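Local coordinates for protein apical membrane antigen 1 (Babesia divergens, PDB 4APM) that probably serves on the surface of the parasite as an invasion antigen of the moving junction formed during host cell entry, at residues P193-H201 / M345-E353; Y15-S24 / N216-F227. All blocks are in the same frame, centred on the assembly; numbering follows the deposited sequence.

How the contacts relate
From the N terminus the four segments follow the order 15-24, 193-201, 216-227 and 345-353. Contact 2 closes the first long loop, bringing the end of helix 8-16 and helix 21-24 against the chain that runs from helix 213-216 to strand 225-231. Contact 1 closes a second loop, from strand 191-195 to the exit of strand 342-346. Because the segments alternate, the two loops cross rather than nest. Their centres lie about 14 Å apart, and they meet through 216-227 and 345-353: S350 N approaches M219 O at 2.9 Å, a probable hydrogen bond. Together they tie the N-terminal helices to the two-stranded, mixed seven-stranded and four-stranded sheets of 191-195, 225-231 and 342-346.

Contact 1: residues P193-H201 / M345-E353; sequences PMKSGIDAH and MTAVGSPLE
K195 reaches into the turn that follows strand 342-346, so this is a buried junction, within the domain I-III fragment, between loops leaving strands of two different antiparallel sheets, a lysine binding backbone carbonyls beside a small apolar patch. The evidence for the polar half is two hydrogen bonds: K195 NZ lies 2.7 Å from G349 O and 2.8 Å from A347 O. The bond to G349 O has a C=O...N angle of 141° and a modest tilt from the carbonyl plane, whereas the ammonium sits above the carbonyl plane of A347, 65° out of it and off any lone pair. A bend at chi2 (79°) in an otherwise extended chain steers the amine to this position. M54 O, at the end of strand 53-54, accepts a further bond from NZ.

The apolar half lies on the type I turn G197-A200. A200 CB rests over the notch between P351 and L352, 3.9 Å from P351 CG and 3.8 Å from L352 CG. L352 CD2 continues over the turn to G197 O at 3.8 Å. S350 OG receives L352 N at 3.2 Å in an ST turn and is hydrogen-bonded to D355 OD2.

Two carbonyls of one turn, A347 and G349, and M54 O, distant in sequence, therefore share one buried ammonium, which would probably stay protonated there and offset the partial negative charge they gather.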
loop_
_atom_site.group_PDB
_atom_site.type_symbol
_atom_site.label_atom_id
_atom_site.label_comp_id
_atom_site.label_asym_id
_atom_site.label_seq_id
_atom_site.Cartn_x
_atom_site.Cartn_y
_atom_site.Cartn_z
ATOM N N PRO A 193 -1.595 -12.450 7.782
ATOM C CA PRO A 193 -1.938 -11.026 7.612
ATOM C C PRO A 193 -3.224 -10.846 6.827
ATOM O O PRO A 193 -3.510 -11.632 5.928
ATOM C CB PRO A 193 -0.773 -10.471 6.775
ATOM C CG PRO A 193 0.277 -11.560 6.765
ATOM C CD PRO A 193 -0.456 -12.847 6.942
ATOM N N MET A 194 -3.977 -9.799 7.136
ATOM C CA MET A 194 -4.961 -9.324 6.195
ATOM C C MET A 194 -5.101 -7.809 6.144
ATOM O O MET A 194 -4.692 -7.112 7.057
ATOM C CB MET A 194 -6.310 -10.049 6.337
ATOM C CG MET A 194 -7.177 -9.684 7.520
ATOM S SD MET A 194 -8.921 -10.102 7.165
ATOM C CE MET A 194 -9.536 -8.500 6.646
ATOM N N LYS A 195 -5.528 -7.325 4.988
ATOM C CA LYS A 195 -5.809 -5.929 4.746
ATOM C C LYS A 195 -7.258 -5.657 5.153
ATOM O O LYS A 195 -8.186 -6.282 4.636
ATOM C CB LYS A 195 -5.656 -5.636 3.257
ATOM C CG LYS A 195 -5.573 -4.147 2.906
ATOM C CD LYS A 195 -4.195 -3.549 3.162
ATOM C CE LYS A 195 -3.913 -2.384 2.224
ATOM N NZ LYS A 195 -2.729 -1.549 2.627
ATOM N N SER A 196 -7.451 -4.782 6.132
ATOM C CA SER A 196 -8.768 -4.676 6.722
ATOM C C SER A 196 -9.298 -3.286 6.567
ATOM O O SER A 196 -8.687 -2.336 7.026
ATOM C CB SER A 196 -8.739 -5.048 8.195
ATOM O OG SER A 196 -9.745 -4.325 8.852
ATOM N N GLY A 197 -10.439 -3.167 5.908
ATOM C CA GLY A 197 -11.074 -1.880 5.732
ATOM C C GLY A 197 -11.396 -1.190 7.046
ATOM O O GLY A 197 -11.108 -0.010 7.205
ATOM N N ILE A 198 -11.988 -1.906 7.999
ATOM C CA ILE A 198 -12.420 -1.238 9.214
ATOM C C ILE A 198 -11.253 -0.952 10.130
ATOM O O ILE A 198 -11.372 -0.146 11.051
ATOM C CB ILE A 198 -13.431 -2.063 10.011
ATOM C CG1 ILE A 198 -12.786 -3.360 10.508
ATOM C CG2 ILE A 198 -14.699 -2.285 9.190
ATOM C CD1 ILE A 198 -13.768 -4.266 11.194
ATOM N N ASP A 199 -10.137 -1.650 9.918
ATOM C CA ASP A 199 -8.919 -1.298 10.624
ATOM C C ASP A 199 -8.006 -0.440 9.766
ATOM O O ASP A 199 -6.775 -0.483 9.898
ATOM C CB ASP A 199 -8.237 -2.540 11.189
ATOM C CG ASP A 199 -8.822 -2.943 12.546
ATOM O OD1 ASP A 199 -9.243 -2.039 13.308
ATOM O OD2 ASP A 199 -8.866 -4.151 12.864
ATOM N N ALA A 200 -8.602 0.320 8.854
ATOM C CA ALA A 200 -7.807 1.061 7.887
ATOM C C ALA A 200 -6.906 2.059 8.619
ATOM O O ALA A 200 -5.985 2.607 8.050
ATOM C CB ALA A 200 -8.702 1.786 6.914
ATOM N N HIS A 201 -7.185 2.267 9.893
ATOM C CA HIS A 201 -6.589 3.362 10.655
ATOM C C HIS A 201 -5.397 2.828 11.419
ATOM O O HIS A 201 -4.722 3.567 12.121
ATOM C CB HIS A 201 -7.637 3.967 11.633
ATOM C CG HIS A 201 -8.274 2.936 12.573
ATOM N ND1 HIS A 201 -9.226 2.066 12.165
ATOM C CD2 HIS A 201 -8.039 2.650 13.926
ATOM C CE1 HIS A 201 -9.579 1.260 13.201
ATOM N NE2 HIS A 201 -8.853 1.614 14.272
ATOM N N MET A 345 -4.736 1.847 -6.542
ATOM C CA MET A 345 -4.462 1.490 -5.151
ATOM C C MET A 345 -3.146 0.713 -5.004
ATOM O O MET A 345 -2.691 0.077 -5.964
ATOM C CB MET A 345 -5.629 0.679 -4.627
ATOM C CG MET A 345 -6.947 1.449 -4.802
ATOM S SD MET A 345 -8.309 0.444 -4.289
ATOM C CE MET A 345 -8.212 0.645 -2.503
ATOM N N THR A 346 -2.537 0.763 -3.814
ATOM C CA THR A 346 -1.317 -0.003 -3.581
ATOM C C THR A 346 -1.417 -0.827 -2.291
ATOM O O THR A 346 -2.290 -0.553 -1.432
ATOM C CB THR A 346 -0.043 0.873 -3.533
ATOM O OG1 THR A 346 0.096 1.432 -2.237
ATOM C CG2 THR A 346 -0.056 2.003 -4.568
ATOM N N ALA A 347 -0.565 -1.857 -2.192
ATOM C CA ALA A 347 -0.562 -2.751 -1.041
ATOM C C ALA A 347 -0.167 -2.045 0.281
ATOM O O ALA A 347 -0.419 -2.593 1.364
ATOM C CB ALA A 347 0.365 -3.946 -1.286
ATOM N N VAL A 348 0.487 -0.880 0.225
ATOM C CA VAL A 348 0.856 -0.238 1.518
ATOM C C VAL A 348 -0.168 0.788 1.975
ATOM O O VAL A 348 -0.249 1.109 3.177
ATOM C CB VAL A 348 2.259 0.410 1.524
ATOM C CG1 VAL A 348 3.338 -0.615 1.222
ATOM C CG2 VAL A 348 2.324 1.556 0.545
ATOM N N GLY A 349 -0.958 1.276 1.012
ATOM C CA GLY A 349 -1.805 2.439 1.203
ATOM C C GLY A 349 -3.180 2.075 1.723
ATOM O O GLY A 349 -3.559 0.905 1.781
ATOM N N SER A 350 -3.937 3.093 2.080
ATOM C CA SER A 350 -5.291 2.890 2.519
ATOM C C SER A 350 -6.116 1.995 1.573
ATOM O O SER A 350 -6.052 2.137 0.351
ATOM C CB SER A 350 -5.999 4.233 2.688
ATOM O OG SER A 350 -7.239 3.967 3.326
ATOM N N PRO A 351 -6.900 1.086 2.140
ATOM C CA PRO A 351 -7.910 0.329 1.372
ATOM C C PRO A 351 -9.227 1.091 1.050
ATOM O O PRO A 351 -10.119 0.524 0.393
ATOM C CB PRO A 351 -8.237 -0.843 2.317
ATOM C CG PRO A 351 -8.048 -0.261 3.698
ATOM C CD PRO A 351 -6.840 0.658 3.561
ATOM N N LEU A 352 -9.378 2.326 1.544
ATOM C CA LEU A 352 -10.684 3.050 1.517
ATOM C C LEU A 352 -10.724 4.069 0.416
ATOM O O LEU A 352 -9.852 4.944 0.360
ATOM C CB LEU A 352 -10.907 3.821 2.822
ATOM C CG LEU A 352 -10.916 3.046 4.117
ATOM C CD1 LEU A 352 -11.357 3.956 5.274
ATOM C CD2 LEU A 352 -11.826 1.829 3.950
ATOM N N GLU A 353 -11.784 4.043 -0.387
ATOM C CA GLU A 353 -12.034 5.147 -1.332
ATOM C C GLU A 353 -12.007 6.473 -0.625
ATOM O O GLU A 353 -11.577 7.468 -1.203
ATOM C CB GLU A 353 -13.398 5.028 -2.026
ATOM C CG GLU A 353 -13.441 4.102 -3.224
ATOM C CD GLU A 353 -14.839 4.023 -3.815
ATOM O OE1 GLU A 353 -15.535 5.062 -3.821
ATOM O OE2 GLU A 353 -15.277 2.910 -4.179
#

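Contact 2: residues Y15-S24 / N216-F227; sequences YMAKFDLAKS and NCPMYPVKDAIF
F19 and F227 form an offset edge-to-face aromatic pair, the edge of F227 turned toward the face of F19, which joins the irregular helical turns after helix 8-16 to strand 225-231. The centroids are 5.6 Å apart and the planes meet at 64°. P218 CB comes obliquely to the same F19 ring, 3.5 Å from CE1. V222 CG2 approaches F19 CZ at 4.0 Å and also faces the hydroxyl of Y15. L21 CD2 completes the packing at the other end of the proline ring, 3.8 Å from P218 CD. No hydrogen bond crosses between the segments; the apolar packing is joined by close carbon-to-carbonyl contacts. K18 O lies 3.2 Å from P218 CD, and the CB atoms of K18 and S24 both press on N216 O.

Outside this first shell, the disulfide from C217 to C51 tethers the residue next to P218. W316 gives NE1 to F19 O and packs edge-to-face against F227, so it helps to position both partners of the aromatic pair.

Bonds within 15-24 help to position the polar residues of the contact. S24 OG donates to K18 O (2.9 Å), tying helix 21-24 back to the preceding turn. K18 folds back at chi3 and chi4 (84° and 67°), which brings NZ to Y15 O at 2.6 Å, in the carbonyl plane and on a lone pair, while the same nitrogen stands 3.8 Å above the centre of the Y15 ring.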
loop_
_atom_site.group_PDB
_atom_site.type_symbol
_atom_site.label_atom_id
_atom_site.label_comp_id
_atom_site.label_asym_id
_atom_site.label_seq_id
_atom_site.Cartn_x
_atom_site.Cartn_y
_atom_site.Cartn_z
ATOM N N TYR A 15 6.237 12.565 -9.451
ATOM C CA TYR A 15 5.025 12.112 -8.788
ATOM C C TYR A 15 5.040 10.591 -8.561
ATOM O O TYR A 15 4.454 10.089 -7.602
ATOM C CB TYR A 15 3.785 12.506 -9.607
ATOM C CG TYR A 15 2.463 12.233 -8.891
ATOM C CD1 TYR A 15 1.964 13.120 -7.919
ATOM C CD2 TYR A 15 1.707 11.101 -9.193
ATOM C CE1 TYR A 15 0.757 12.864 -7.259
ATOM C CE2 TYR A 15 0.492 10.854 -8.573
ATOM C CZ TYR A 15 0.027 11.712 -7.592
ATOM O OH TYR A 15 -1.164 11.409 -6.943
ATOM N N MET A 16 5.619 9.868 -9.512
ATOM C CA MET A 16 5.448 8.420 -9.596
ATOM C C MET A 16 6.548 7.663 -8.856
ATOM O O MET A 16 6.486 6.443 -8.742
ATOM C CB MET A 16 5.402 7.954 -11.056
ATOM C CG MET A 16 4.098 8.251 -11.779
ATOM S SD MET A 16 2.625 7.735 -10.869
ATOM C CE MET A 16 2.665 5.961 -11.128
ATOM N N ALA A 17 7.554 8.381 -8.364
ATOM C CA ALA A 17 8.672 7.738 -7.665
ATOM C C ALA A 17 8.177 6.903 -6.480
ATOM O O ALA A 17 8.608 5.768 -6.292
ATOM C CB ALA A 17 9.715 8.761 -7.226
ATOM N N LYS A 18 7.209 7.420 -5.738
ATOM C CA LYS A 18 6.695 6.692 -4.574
ATOM C C LYS A 18 6.136 5.290 -4.942
ATOM O O LYS A 18 6.165 4.363 -4.124
ATOM C CB LYS A 18 5.653 7.543 -3.833
ATOM C CG LYS A 18 4.362 7.821 -4.599
ATOM C CD LYS A 18 3.404 8.698 -3.777
ATOM C CE LYS A 18 3.724 10.192 -3.918
ATOM N NZ LYS A 18 3.455 10.665 -5.327
ATOM N N PHE A 19 5.679 5.118 -6.186
ATOM C CA PHE A 19 4.933 3.920 -6.542
ATOM C C PHE A 19 5.902 2.773 -6.835
ATOM O O PHE A 19 5.522 1.601 -6.913
ATOM C CB PHE A 19 3.987 4.217 -7.713
ATOM C CG PHE A 19 2.821 5.093 -7.325
ATOM C CD1 PHE A 19 1.702 4.544 -6.694
ATOM C CD2 PHE A 19 2.898 6.482 -7.454
ATOM C CE1 PHE A 19 0.679 5.359 -6.202
ATOM C CE2 PHE A 19 1.843 7.305 -7.016
ATOM C CZ PHE A 19 0.734 6.742 -6.384
ATOM N N ASP A 20 7.174 3.116 -6.952
ATOM C CA ASP A 20 8.210 2.123 -7.083
ATOM C C ASP A 20 8.551 1.609 -5.685
ATOM O O ASP A 20 9.513 2.070 -5.033
ATOM C CB ASP A 20 9.428 2.724 -7.781
ATOM C CG ASP A 20 10.471 1.679 -8.158
ATOM O OD1 ASP A 20 10.400 0.519 -7.676
ATOM O OD2 ASP A 20 11.376 2.043 -8.930
ATOM N N LEU A 21 7.719 0.670 -5.222
ATOM C CA LEU A 21 7.793 0.143 -3.865
ATOM C C LEU A 21 9.102 -0.615 -3.524
ATOM O O LEU A 21 9.501 -0.654 -2.347
ATOM C CB LEU A 21 6.533 -0.700 -3.561
ATOM C CG LEU A 21 5.297 0.197 -3.282
ATOM C CD1 LEU A 21 4.012 -0.604 -3.369
ATOM C CD2 LEU A 21 5.401 0.831 -1.897
ATOM N N ALA A 22 9.795 -1.163 -4.539
ATOM C CA ALA A 22 11.157 -1.698 -4.330
ATOM C C ALA A 22 12.102 -0.616 -3.772
ATOM O O ALA A 22 12.962 -0.903 -2.940
ATOM C CB ALA A 22 11.735 -2.300 -5.625
ATOM N N LYS A 23 11.955 0.620 -4.254
ATOM C CA LYS A 23 12.754 1.748 -3.730
ATOM C C LYS A 23 12.167 2.406 -2.486
ATOM O O LYS A 23 12.896 2.668 -1.557
ATOM C CB LYS A 23 12.961 2.840 -4.773
ATOM C CG LYS A 23 13.609 2.406 -6.070
ATOM C CD LYS A 23 14.059 3.672 -6.806
ATOM C CE LYS A 23 14.132 3.476 -8.306
ATOM N NZ LYS A 23 15.175 2.500 -8.720
ATOM N N SER A 24 10.888 2.804 -2.534
ATOM C CA SER A 24 10.294 3.592 -1.437
ATOM C C SER A 24 10.020 2.774 -0.171
ATOM O O SER A 24 10.101 3.305 0.939
ATOM C CB SER A 24 9.007 4.236 -1.896
ATOM O OG SER A 24 8.095 3.249 -2.309
ATOM N N ASN A 216 6.730 10.176 0.656
ATOM C CA ASN A 216 7.652 9.289 -0.087
ATOM C C ASN A 216 7.045 7.921 -0.428
ATOM O O ASN A 216 7.619 7.151 -1.187
ATOM C CB ASN A 216 8.946 9.091 0.715
ATOM C CG ASN A 216 9.880 10.294 0.634
ATOM O OD1 ASN A 216 9.764 11.121 -0.263
ATOM N ND2 ASN A 216 10.835 10.366 1.549
ATOM N N CYS A 217 5.926 7.608 0.215
ATOM C CA CYS A 217 5.273 6.299 0.111
ATOM C C CYS A 217 3.898 6.534 -0.507
ATOM O O CYS A 217 3.291 7.573 -0.258
ATOM C CB CYS A 217 5.091 5.713 1.518
ATOM S SG CYS A 217 6.604 5.193 2.349
ATOM N N PRO A 218 3.384 5.566 -1.285
ATOM C CA PRO A 218 2.058 5.753 -1.881
ATOM C C PRO A 218 0.937 5.395 -0.893
ATOM O O PRO A 218 0.326 4.342 -1.024
ATOM C CB PRO A 218 2.070 4.737 -3.036
ATOM C CG PRO A 218 2.920 3.616 -2.505
ATOM C CD PRO A 218 4.025 4.317 -1.763
ATOM N N MET A 219 0.629 6.296 0.037
ATOM C CA MET A 219 -0.297 5.987 1.133
ATOM C C MET A 219 -1.764 6.097 0.743
ATOM O O MET A 219 -2.621 5.560 1.436
ATOM C CB MET A 219 -0.014 6.873 2.358
ATOM C CG MET A 219 1.434 6.788 2.854
ATOM S SD MET A 219 1.998 5.085 3.164
ATOM C CE MET A 219 0.757 4.525 4.303
ATOM N N TYR A 220 -2.054 6.734 -0.393
ATOM C CA TYR A 220 -3.453 6.980 -0.747
ATOM C C TYR A 220 -3.838 6.500 -2.129
ATOM O O TYR A 220 -3.130 6.758 -3.103
ATOM C CB TYR A 220 -3.833 8.462 -0.536
ATOM C CG TYR A 220 -3.332 8.991 0.788
ATOM C CD1 TYR A 220 -3.886 8.554 1.990
ATOM C CD2 TYR A 220 -2.220 9.819 0.845
ATOM C CE1 TYR A 220 -3.375 8.978 3.209
ATOM C CE2 TYR A 220 -1.703 10.252 2.062
ATOM C CZ TYR A 220 -2.285 9.833 3.234
ATOM O OH TYR A 220 -1.757 10.259 4.440
ATOM N N PRO A 221 -5.011 5.846 -2.232
ATOM C CA PRO A 221 -5.585 5.632 -3.552
ATOM C C PRO A 221 -5.603 6.959 -4.357
ATOM O O PRO A 221 -5.894 8.024 -3.789
ATOM C CB PRO A 221 -7.020 5.171 -3.236
ATOM C CG PRO A 221 -6.928 4.582 -1.873
ATOM C CD PRO A 221 -5.939 5.461 -1.156
ATOM N N VAL A 222 -5.249 6.907 -5.639
ATOM C CA VAL A 222 -5.432 8.062 -6.505
ATOM C C VAL A 222 -6.768 7.953 -7.255
ATOM O O VAL A 222 -7.000 6.990 -8.033
ATOM C CB VAL A 222 -4.259 8.242 -7.474
ATOM C CG1 VAL A 222 -4.397 9.548 -8.240
ATOM C CG2 VAL A 222 -2.929 8.205 -6.706
ATOM N N LYS A 223 -7.666 8.904 -6.965
ATOM C CA LYS A 223 -9.023 8.927 -7.538
ATOM C C LYS A 223 -8.934 9.221 -9.017
ATOM O O LYS A 223 -8.021 9.915 -9.444
ATOM C CB LYS A 223 -9.880 9.995 -6.842
ATOM C CG LYS A 223 -11.338 9.976 -7.246
ATOM C CD LYS A 223 -12.201 10.838 -6.329
ATOM C CE LYS A 223 -11.563 12.183 -6.033
ATOM N NZ LYS A 223 -12.509 13.120 -5.359
ATOM N N ASP A 224 -9.833 8.620 -9.793
ATOM C CA ASP A 224 -9.942 8.846 -11.251
ATOM C C ASP A 224 -8.692 8.453 -12.021
ATOM O O ASP A 224 -8.360 9.080 -13.032
ATOM C CB ASP A 224 -10.310 10.301 -11.556
ATOM C CG ASP A 224 -11.608 10.714 -10.912
ATOM O OD1 ASP A 224 -12.609 9.971 -10.997
ATOM O OD2 ASP A 224 -11.620 11.763 -10.273
ATOM N N ALA A 225 -7.996 7.419 -11.545
ATOM C CA ALA A 225 -6.682 7.043 -12.112
ATOM C C ALA A 225 -6.575 5.570 -12.397
ATOM O O ALA A 225 -7.049 4.728 -11.616
ATOM C CB ALA A 225 -5.552 7.469 -11.180
ATOM N N ILE A 226 -5.898 5.272 -13.495
ATOM C CA ILE A 226 -5.507 3.930 -13.857
ATOM C C ILE A 226 -3.982 3.955 -13.976
ATOM O O ILE A 226 -3.420 4.890 -14.554
ATOM C CB ILE A 226 -6.051 3.552 -15.242
ATOM C CG1 ILE A 226 -7.579 3.513 -15.244
ATOM C CG2 ILE A 226 -5.445 2.232 -15.732
ATOM C CD1 ILE A 226 -8.158 3.453 -16.642
ATOM N N PHE A 227 -3.324 2.950 -13.402
ATOM C CA PHE A 227 -1.855 2.820 -13.474
ATOM C C PHE A 227 -1.393 2.472 -14.891
ATOM O O PHE A 227 -1.958 1.584 -15.519
ATOM C CB PHE A 227 -1.389 1.691 -12.548
ATOM C CG PHE A 227 -1.446 2.029 -11.097
ATOM C CD1 PHE A 227 -0.761 3.131 -10.605
ATOM C CD2 PHE A 227 -2.107 1.189 -10.200
ATOM C CE1 PHE A 227 -0.769 3.429 -9.256
ATOM C CE2 PHE A 227 -2.082 1.469 -8.844
ATOM C CZ PHE A 227 -1.423 2.600 -8.370
#